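Local atomic coordinates of fibronectin type III domain-containing protein 5 (Homo sapiens, PDB entry 4LSD), a protein that is the precursor of the exercise hormone irisin, which dimerises through its fibronectin type III domain and probably induces browning of white fat. Residues A[19-24]-A[70-75]; A[36-41]-A[62-67]. One frame throughout, in Å; residues are numbered along the deposited sequence.

How the contacts relate
Contacts 1 and 2 lie within one fibronectin type III domain, their centres about 11 Å apart. Along the chain the order is 19-24, 36-41, 62-67, 70-75, which nests contact 2 inside the loop closed by contact 1. Strands 31-40 and 69-78 are neighbours in one sheet, joined by a backbone bond from I71 N to Q39 O. Contact 1 packs that sheet against the other; contact 2 ties its strand 31-40 to the loop crossing between the sheets. Y70 joins both sites: its OH bonds E65 N, a tyrosine corner of the kind known from Greek-key sandwiches, which probably holds core and loop together, close to R47, a residue required for dimerisation.

Contact 1: residues A[19-24]-A[70-75]; sequences AVVSWD and YIVHVQ
The indole of W23 receives a methyl group of V74 on one of its faces. CG1 of V74 stands 4.0 Å from the centroid of the W23 six-membered ring and only 17° off the ring normal, a CH-pi contact over the centre of the face and not at the rim. The closest ring atom is CD2 of W23, 3.9 Å from V74 CG1, at the fusion of the two rings. The indole also meets the ring of F34, their planes steeply inclined, and V9 touches both W23 and V74.

Torsions on the tryptophan set up this meeting. W23 carries CG between its backbone N and carbonyl carbon (chi1 62°), a crowded position, and the rotation of the indole about CB-CG then presents its face to V74. In V74, CG1 goes to the ring, while its other methyl, CG2, serves a second neighbour: it lies 4.1 Å from CG1 of V21, the two side chains running past one another in opposite senses. V21 in turn divides its branches, with its CG2 4.3 Å from CG1 of V72. One isopropyl group after another thus bridges the gap, and L61 touches both V21 and V72 from strand 58-61.

No hydrogen bond links the segments. Their axes approach no closer than 9.2 Å, a separation belonging to layers of side chains and not to paired strands, and their N-to-C directions diverge by 39°. Strand 19-24 makes backbone bonds to its own neighbours, as where V21 pairs with C59, and V74 N bonds S86 OG. Buried apolar faces turned inward from two twisted sheets, with a tryptophan on the second strand, form the hydrophobic core characteristic of the fibronectin type III beta-sandwich.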
ATOM      1  N   ALA A  19       5.546 -10.607   3.490  1.00 43.86           N
ATOM      2  CA  ALA A  19       4.542 -11.460   4.114  1.00 43.10           C
ATOM      3  C   ALA A  19       3.215 -11.178   3.440  1.00 43.95           C
ATOM      4  O   ALA A  19       3.072 -10.176   2.741  1.00 47.42           O
ATOM      5  CB  ALA A  19       4.438 -11.176   5.614  1.00 41.68           C
ATOM      6  N   VAL A  20       2.256 -12.075   3.645  1.00 42.39           N
ATOM      7  CA  VAL A  20       0.918 -11.936   3.087  1.00 37.46           C
ATOM      8  C   VAL A  20      -0.053 -11.993   4.262  1.00 36.52           C
ATOM      9  O   VAL A  20       0.100 -12.829   5.151  1.00 38.25           O
ATOM     10  CB  VAL A  20       0.578 -13.078   2.102  1.00 36.25           C
ATOM     11  CG1 VAL A  20      -0.868 -12.930   1.630  1.00 36.39           C
ATOM     12  CG2 VAL A  20       1.529 -13.049   0.904  1.00 33.34           C
ATOM     13  N   VAL A  21      -1.041 -11.104   4.264  1.00 35.63           N
ATOM     14  CA  VAL A  21      -2.035 -11.026   5.331  1.00 37.05           C
ATOM     15  C   VAL A  21      -3.380 -11.456   4.784  1.00 39.35           C
ATOM     16  O   VAL A  21      -3.755 -11.041   3.695  1.00 44.36           O
ATOM     17  CB  VAL A  21      -2.172  -9.575   5.850  1.00 39.51           C
ATOM     18  CG1 VAL A  21      -3.213  -9.496   6.964  1.00 38.82           C
ATOM     19  CG2 VAL A  21      -0.829  -9.074   6.335  1.00 41.06           C
ATOM     20  N   SER A  22      -4.108 -12.278   5.535  1.00 40.92           N
ATOM     21  CA  SER A  22      -5.426 -12.747   5.095  1.00 43.08           C
ATOM     22  C   SER A  22      -6.438 -12.511   6.194  1.00 42.42           C
ATOM     23  O   SER A  22      -6.076 -12.371   7.362  1.00 45.07           O
ATOM     24  CB  SER A  22      -5.410 -14.246   4.784  1.00 44.59           C
ATOM     25  OG  SER A  22      -4.302 -14.592   3.980  1.00 58.04           O
ATOM     26  N   TRP A  23      -7.709 -12.498   5.824  1.00 38.92           N
ATOM     27  CA  TRP A  23      -8.759 -12.285   6.798  1.00 40.63           C
ATOM     28  C   TRP A  23     -10.077 -12.728   6.227  1.00 41.48           C
ATOM     29  O   TRP A  23     -10.163 -13.133   5.067  1.00 40.34           O
ATOM     30  CB  TRP A  23      -8.857 -10.808   7.167  1.00 38.36           C
ATOM     31  CG  TRP A  23      -9.216  -9.925   5.995  1.00 37.58           C
ATOM     32  CD1 TRP A  23     -10.469  -9.589   5.555  1.00 34.65           C
ATOM     33  CD2 TRP A  23      -8.298  -9.298   5.103  1.00 39.42           C
ATOM     34  NE1 TRP A  23     -10.380  -8.793   4.434  1.00 36.62           N
ATOM     35  CE2 TRP A  23      -9.055  -8.605   4.132  1.00 40.76           C
ATOM     36  CE3 TRP A  23      -6.900  -9.265   5.018  1.00 44.71           C
ATOM     37  CZ2 TRP A  23      -8.460  -7.875   3.098  1.00 37.46           C
ATOM     38  CZ3 TRP A  23      -6.306  -8.543   3.991  1.00 38.01           C
ATOM     39  CH2 TRP A  23      -7.087  -7.863   3.041  1.00 38.86           C
ATOM     40  N   ASP A  24     -11.104 -12.646   7.061  1.00 40.05           N
ATOM     41  CA  ASP A  24     -12.453 -12.990   6.660  1.00 44.32           C
ATOM     42  C   ASP A  24     -13.305 -11.878   7.196  1.00 44.27           C
ATOM     43  O   ASP A  24     -12.889 -11.136   8.090  1.00 42.57           O
ATOM     44  CB  ASP A  24     -12.950 -14.286   7.297  1.00 47.03           C
ATOM     45  CG  ASP A  24     -12.095 -15.459   6.964  1.00 59.55           C
ATOM     46  OD1 ASP A  24     -11.873 -15.707   5.760  1.00 60.47           O
ATOM     47  OD2 ASP A  24     -11.658 -16.136   7.921  1.00 63.92           O
ATOM     48  N   TYR A  70       6.461  -6.833  13.546  1.00 50.03           N
ATOM     49  CA  TYR A  70       5.488  -5.901  12.989  1.00 45.82           C
ATOM     50  C   TYR A  70       4.112  -6.046  13.601  1.00 44.99           C
ATOM     51  O   TYR A  70       3.775  -7.073  14.180  1.00 47.95           O
ATOM     52  CB  TYR A  70       5.360  -6.120  11.487  1.00 46.03           C
ATOM     53  CG  TYR A  70       6.528  -5.613  10.681  1.00 45.75           C
ATOM     54  CD1 TYR A  70       6.529  -4.317  10.169  1.00 48.60           C
ATOM     55  CD2 TYR A  70       7.629  -6.424  10.424  1.00 45.24           C
ATOM     56  CE1 TYR A  70       7.594  -3.841   9.419  1.00 41.96           C
ATOM     57  CE2 TYR A  70       8.704  -5.958   9.678  1.00 47.36           C
ATOM     58  CZ  TYR A  70       8.676  -4.668   9.178  1.00 45.39           C
ATOM     59  OH  TYR A  70       9.730  -4.210   8.432  1.00 45.26           O
ATOM     60  N   ILE A  71       3.315  -5.000  13.459  1.00 46.19           N
ATOM     61  CA  ILE A  71       1.960  -5.003  13.958  1.00 48.63           C
ATOM     62  C   ILE A  71       1.113  -4.477  12.820  1.00 48.53           C
ATOM     63  O   ILE A  71       1.333  -3.380  12.314  1.00 46.64           O
ATOM     64  CB  ILE A  71       1.796  -4.106  15.176  1.00 49.29           C
ATOM     65  CG1 ILE A  71       2.804  -4.512  16.249  1.00 52.95           C
ATOM     66  CG2 ILE A  71       0.378  -4.240  15.721  1.00 43.66           C
ATOM     67  CD1 ILE A  71       2.718  -3.677  17.494  1.00 54.39           C
ATOM     68  N   VAL A  72       0.147  -5.289  12.419  1.00 47.82           N
ATOM     69  CA  VAL A  72      -0.737  -4.974  11.315  1.00 41.06           C
ATOM     70  C   VAL A  72      -2.175  -4.985  11.786  1.00 41.28           C
ATOM     71  O   VAL A  72      -2.565  -5.852  12.559  1.00 44.94           O
ATOM     72  CB  VAL A  72      -0.570  -6.035  10.200  1.00 44.13           C
ATOM     73  CG1 VAL A  72      -1.827  -6.130   9.341  1.00 39.61           C
ATOM     74  CG2 VAL A  72       0.641  -5.702   9.349  1.00 41.25           C
ATOM     75  N   HIS A  73      -2.966  -4.023  11.324  1.00 39.89           N
ATOM     76  CA  HIS A  73      -4.385  -3.983  11.672  1.00 41.83           C
ATOM     77  C   HIS A  73      -5.145  -3.931  10.365  1.00 42.55           C
ATOM     78  O   HIS A  73      -4.748  -3.231   9.437  1.00 48.06           O
ATOM     79  CB  HIS A  73      -4.755  -2.741  12.489  1.00 41.37           C
ATOM     80  CG  HIS A  73      -4.212  -2.744  13.883  1.00 49.93           C
ATOM     81  ND1 HIS A  73      -4.964  -3.095  14.979  1.00 55.11           N
ATOM     82  CD2 HIS A  73      -2.974  -2.451  14.345  1.00 48.73           C
ATOM     83  CE1 HIS A  73      -4.210  -3.022  16.066  1.00 53.05           C
ATOM     84  NE2 HIS A  73      -3.002  -2.636  15.705  1.00 50.35           N
ATOM     85  N   VAL A  74      -6.240  -4.672  10.287  1.00 37.25           N
ATOM     86  CA  VAL A  74      -7.042  -4.677   9.080  1.00 40.35           C
ATOM     87  C   VAL A  74      -8.386  -4.049   9.397  1.00 42.41           C
ATOM     88  O   VAL A  74      -8.863  -4.124  10.522  1.00 48.09           O
ATOM     89  CB  VAL A  74      -7.270  -6.111   8.563  1.00 42.29           C
ATOM     90  CG1 VAL A  74      -7.978  -6.072   7.215  1.00 38.68           C
ATOM     91  CG2 VAL A  74      -5.951  -6.835   8.448  1.00 39.67           C
ATOM     92  N   GLN A  75      -8.986  -3.412   8.401  1.00 45.52           N
ATOM     93  CA  GLN A  75     -10.291  -2.773   8.556  1.00 42.30           C
ATOM     94  C   GLN A  75     -11.096  -3.102   7.298  1.00 44.53           C
ATOM     95  O   GLN A  75     -10.522  -3.281   6.229  1.00 47.43           O
ATOM     96  CB  GLN A  75     -10.128  -1.261   8.678  1.00 41.80           C
ATOM     97  CG  GLN A  75     -11.432  -0.503   8.567  1.00 48.13           C
ATOM     98  CD  GLN A  75     -11.212   0.987   8.487  1.00 46.90           C
ATOM     99  OE1 GLN A  75     -11.714   1.745   9.313  1.00 53.77           O
ATOM    100  NE2 GLN A  75     -10.450   1.417   7.492  1.00 47.55           N
TER

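Contact 2: residues A[36-41]-A[62-67]; sequences ISQQKK and WDLEED
L64 meets Q38, and E65 meets K40, where the loop leading from strand 58-61 to strand 69-78 of the fibronectin type III sandwich passes the end of strand 31-40. The first pair is the compact, buried half. A single methyl, CD2 of L64, sits above the plane of the Q38 amide, 3.4 Å from NE2 and 3.6 Å from OE1 of that glutamine, so that an apolar branch covers a polar group. Q38 reaches this point with CG anti to its backbone nitrogen (chi1 168°) and an extended chain beyond. Y70, from strand 69-78, packs against both.

Beside this pair a water links the two segments. It donates to the carbonyl of D63, its oxygen 2.7 Å from D63 O. From Q38 it accepts only a weak bond, the water oxygen lying 3.4 Å from Q38 NE2. R47, which is required for dimerisation, touches L64 and bonds the carbonyl of W62, whose ring meets W62 of the second subunit; this loop therefore runs from the domain core to the dimer contact.

The other half is looser and belongs to the surface. The extended chain of K40 passes Y70, its CG packing on CE1 of that ring, and carries the ammonium on to E65, which bends at chi2 (-90°) as it crosses the lysine end. The charge pairing is long, with K40 NZ 3.7 Å from E65 OE1, and no hydrogen bond accompanies it. An alanine in place of K40 would probably leave the E65 carboxylate without this positive partner and lose the methylene packing on Y70. The ammonium lies nearer the aliphatic part of the glutamate, K40 NZ standing 3.2 Å from E65 CG.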
ATOM      1  N   ILE A  36      -5.389  -1.401   5.448  1.00 35.10           N
ATOM      2  CA  ILE A  36      -4.425  -2.045   6.342  1.00 37.63           C
ATOM      3  C   ILE A  36      -3.400  -1.024   6.849  1.00 42.79           C
ATOM      4  O   ILE A  36      -3.038  -0.087   6.132  1.00 43.90           O
ATOM      5  CB  ILE A  36      -3.675  -3.209   5.631  1.00 37.13           C
ATOM      6  CG1 ILE A  36      -4.488  -4.499   5.723  1.00 45.26           C
ATOM      7  CG2 ILE A  36      -2.313  -3.436   6.264  1.00 43.26           C
ATOM      8  CD1 ILE A  36      -3.755  -5.723   5.191  1.00 43.83           C
ATOM      9  N   SER A  37      -2.959  -1.204   8.097  1.00 44.20           N
ATOM     10  CA  SER A  37      -1.951  -0.341   8.723  1.00 43.42           C
ATOM     11  C   SER A  37      -0.804  -1.239   9.079  1.00 39.89           C
ATOM     12  O   SER A  37      -1.003  -2.345   9.582  1.00 40.89           O
ATOM     13  CB  SER A  37      -2.431   0.285  10.033  1.00 45.56           C
ATOM     14  OG  SER A  37      -3.567   1.096   9.847  1.00 64.66           O
ATOM     15  N   GLN A  38       0.400  -0.751   8.842  1.00 37.10           N
ATOM     16  CA  GLN A  38       1.591  -1.517   9.148  1.00 37.51           C
ATOM     17  C   GLN A  38       2.630  -0.638   9.813  1.00 43.26           C
ATOM     18  O   GLN A  38       2.905   0.470   9.359  1.00 42.31           O
ATOM     19  CB  GLN A  38       2.181  -2.099   7.865  1.00 36.10           C
ATOM     20  CG  GLN A  38       3.582  -2.676   8.036  1.00 39.71           C
ATOM     21  CD  GLN A  38       4.312  -2.834   6.714  1.00 48.23           C
ATOM     22  OE1 GLN A  38       3.816  -3.476   5.781  1.00 49.25           O
ATOM     23  NE2 GLN A  38       5.501  -2.249   6.626  1.00 49.61           N
ATOM     24  N   GLN A  39       3.194  -1.126  10.906  1.00 43.26           N
ATOM     25  CA  GLN A  39       4.246  -0.399  11.594  1.00 45.65           C
ATOM     26  C   GLN A  39       5.060  -1.404  12.384  1.00 45.81           C
ATOM     27  O   GLN A  39       4.548  -2.445  12.792  1.00 45.98           O
ATOM     28  CB  GLN A  39       3.674   0.695  12.510  1.00 45.08           C
ATOM     29  CG  GLN A  39       2.627   0.234  13.462  1.00 48.52           C
ATOM     30  CD  GLN A  39       2.106   1.363  14.339  1.00 53.90           C
ATOM     31  OE1 GLN A  39       1.316   2.205  13.899  1.00 52.73           O
ATOM     32  NE2 GLN A  39       2.551   1.389  15.587  1.00 53.43           N
ATOM     33  N   LYS A  40       6.343  -1.114  12.557  1.00 47.31           N
ATOM     34  CA  LYS A  40       7.203  -2.007  13.313  1.00 47.96           C
ATOM     35  C   LYS A  40       6.830  -1.884  14.783  1.00 52.59           C
ATOM     36  O   LYS A  40       6.262  -0.862  15.205  1.00 45.06           O
ATOM     37  CB  LYS A  40       8.666  -1.615  13.155  1.00 50.40           C
ATOM     38  CG  LYS A  40       9.209  -1.680  11.752  1.00 54.81           C
ATOM     39  CD  LYS A  40      10.709  -1.445  11.770  1.00 57.72           C
ATOM     40  CE  LYS A  40      11.263  -1.243  10.374  1.00 61.03           C
ATOM     41  NZ  LYS A  40      12.681  -0.782  10.430  1.00 62.47           N
ATOM     42  N   LYS A  41       7.160  -2.921  15.553  1.00 55.14           N
ATOM     43  CA  LYS A  41       6.901  -2.934  16.983  1.00 57.42           C
ATOM     44  C   LYS A  41       7.575  -1.645  17.483  1.00 55.89           C
ATOM     45  O   LYS A  41       7.009  -0.903  18.278  1.00 57.77           O
ATOM     46  CB  LYS A  41       7.543  -4.175  17.617  1.00 63.36           C
ATOM     47  CG  LYS A  41       7.255  -4.349  19.089  1.00 67.92           C
ATOM     48  CD  LYS A  41       8.145  -5.425  19.682  1.00 74.82           C
ATOM     49  CE  LYS A  41       8.048  -5.454  21.197  1.00 78.26           C
ATOM     50  NZ  LYS A  41       6.649  -5.670  21.653  1.00 80.22           N
ATOM     51  N   TRP A  62       5.409  -5.849   1.255  1.00 41.71           N
ATOM     52  CA  TRP A  62       6.741  -5.987   0.703  1.00 43.21           C
ATOM     53  C   TRP A  62       7.765  -5.092   1.386  1.00 46.10           C
ATOM     54  O   TRP A  62       7.419  -4.218   2.176  1.00 41.10           O
ATOM     55  CB  TRP A  62       6.687  -5.620  -0.768  1.00 48.86           C
ATOM     56  CG  TRP A  62       6.345  -4.161  -0.969  1.00 53.61           C
ATOM     57  CD1 TRP A  62       7.215  -3.152  -1.274  1.00 53.04           C
ATOM     58  CD2 TRP A  62       5.053  -3.540  -0.809  1.00 56.44           C
ATOM     59  NE1 TRP A  62       6.551  -1.942  -1.315  1.00 54.22           N
ATOM     60  CE2 TRP A  62       5.229  -2.151  -1.035  1.00 52.64           C
ATOM     61  CE3 TRP A  62       3.771  -4.021  -0.498  1.00 49.51           C
ATOM     62  CZ2 TRP A  62       4.167  -1.239  -0.954  1.00 49.66           C
ATOM     63  CZ3 TRP A  62       2.718  -3.113  -0.419  1.00 47.11           C
ATOM     64  CH2 TRP A  62       2.925  -1.738  -0.648  1.00 52.18           C
ATOM     65  N   ASP A  63       9.033  -5.320   1.061  1.00 43.29           N
ATOM     66  CA  ASP A  63      10.120  -4.521   1.589  1.00 50.15           C
ATOM     67  C   ASP A  63      10.107  -4.422   3.109  1.00 50.20           C
ATOM     68  O   ASP A  63      10.338  -3.351   3.671  1.00 44.20           O
ATOM     69  CB  ASP A  63      10.041  -3.132   0.962  1.00 56.43           C
ATOM     70  CG  ASP A  63      11.353  -2.369   1.041  1.00 66.54           C
ATOM     71  OD1 ASP A  63      12.428  -2.994   0.888  1.00 64.10           O
ATOM     72  OD2 ASP A  63      11.303  -1.128   1.232  1.00 71.53           O
ATOM     73  N   LEU A  64       9.838  -5.541   3.771  1.00 50.52           N
ATOM     74  CA  LEU A  64       9.828  -5.554   5.220  1.00 51.34           C
ATOM     75  C   LEU A  64      11.254  -5.718   5.692  1.00 53.64           C
ATOM     76  O   LEU A  64      12.124  -6.160   4.939  1.00 52.24           O
ATOM     77  CB  LEU A  64       8.983  -6.709   5.750  1.00 49.32           C
ATOM     78  CG  LEU A  64       7.483  -6.627   5.481  1.00 49.99           C
ATOM     79  CD1 LEU A  64       6.786  -7.744   6.240  1.00 46.33           C
ATOM     80  CD2 LEU A  64       6.949  -5.263   5.934  1.00 45.72           C
ATOM     81  N   GLU A  65      11.481  -5.361   6.948  1.00 57.56           N
ATOM     82  CA  GLU A  65      12.792  -5.463   7.576  1.00 59.41           C
ATOM     83  C   GLU A  65      13.019  -6.894   8.035  1.00 58.53           C
ATOM     84  O   GLU A  65      12.096  -7.534   8.531  1.00 55.31           O
ATOM     85  CB  GLU A  65      12.841  -4.549   8.792  1.00 61.82           C
ATOM     86  CG  GLU A  65      13.475  -3.218   8.550  1.00 68.63           C
ATOM     87  CD  GLU A  65      14.950  -3.262   8.822  1.00 74.02           C
ATOM     88  OE1 GLU A  65      15.616  -2.220   8.644  1.00 80.09           O
ATOM     89  OE2 GLU A  65      15.439  -4.344   9.221  1.00 72.85           O
ATOM     90  N   GLU A  66      14.244  -7.389   7.884  1.00 59.58           N
ATOM     91  CA  GLU A  66      14.565  -8.750   8.311  1.00 61.62           C
ATOM     92  C   GLU A  66      14.637  -8.812   9.836  1.00 61.76           C
ATOM     93  O   GLU A  66      14.905  -7.800  10.489  1.00 61.01           O
ATOM     94  CB  GLU A  66      15.921  -9.172   7.753  1.00 63.69           C
ATOM     95  CG  GLU A  66      17.051  -8.265   8.230  1.00 72.36           C
ATOM     96  CD  GLU A  66      18.329  -9.020   8.542  1.00 77.67           C
ATOM     97  OE1 GLU A  66      18.903  -9.641   7.625  1.00 79.54           O
ATOM     98  OE2 GLU A  66      18.762  -8.991   9.711  1.00 81.40           O
ATOM     99  N   ASP A  67      14.406 -10.002  10.391  1.00 63.95           N
ATOM    100  CA  ASP A  67      14.487 -10.215  11.835  1.00 64.11           C
ATOM    101  C   ASP A  67      13.854  -9.063  12.602  1.00 61.71           C
ATOM    102  O   ASP A  67      14.438  -8.532  13.550  1.00 57.95           O
ATOM    103  CB  ASP A  67      15.956 -10.354  12.219  1.00 68.08           C
ATOM    104  CG  ASP A  67      16.153 -10.677  13.680  1.00 75.18           C
ATOM    105  OD1 ASP A  67      15.503 -11.628  14.163  1.00 68.26           O
ATOM    106  OD2 ASP A  67      16.976  -9.994  14.338  1.00 76.57           O
TER
HETATM  107  O   HOH W   1       8.566  -1.981   5.100  1.00 53.88           O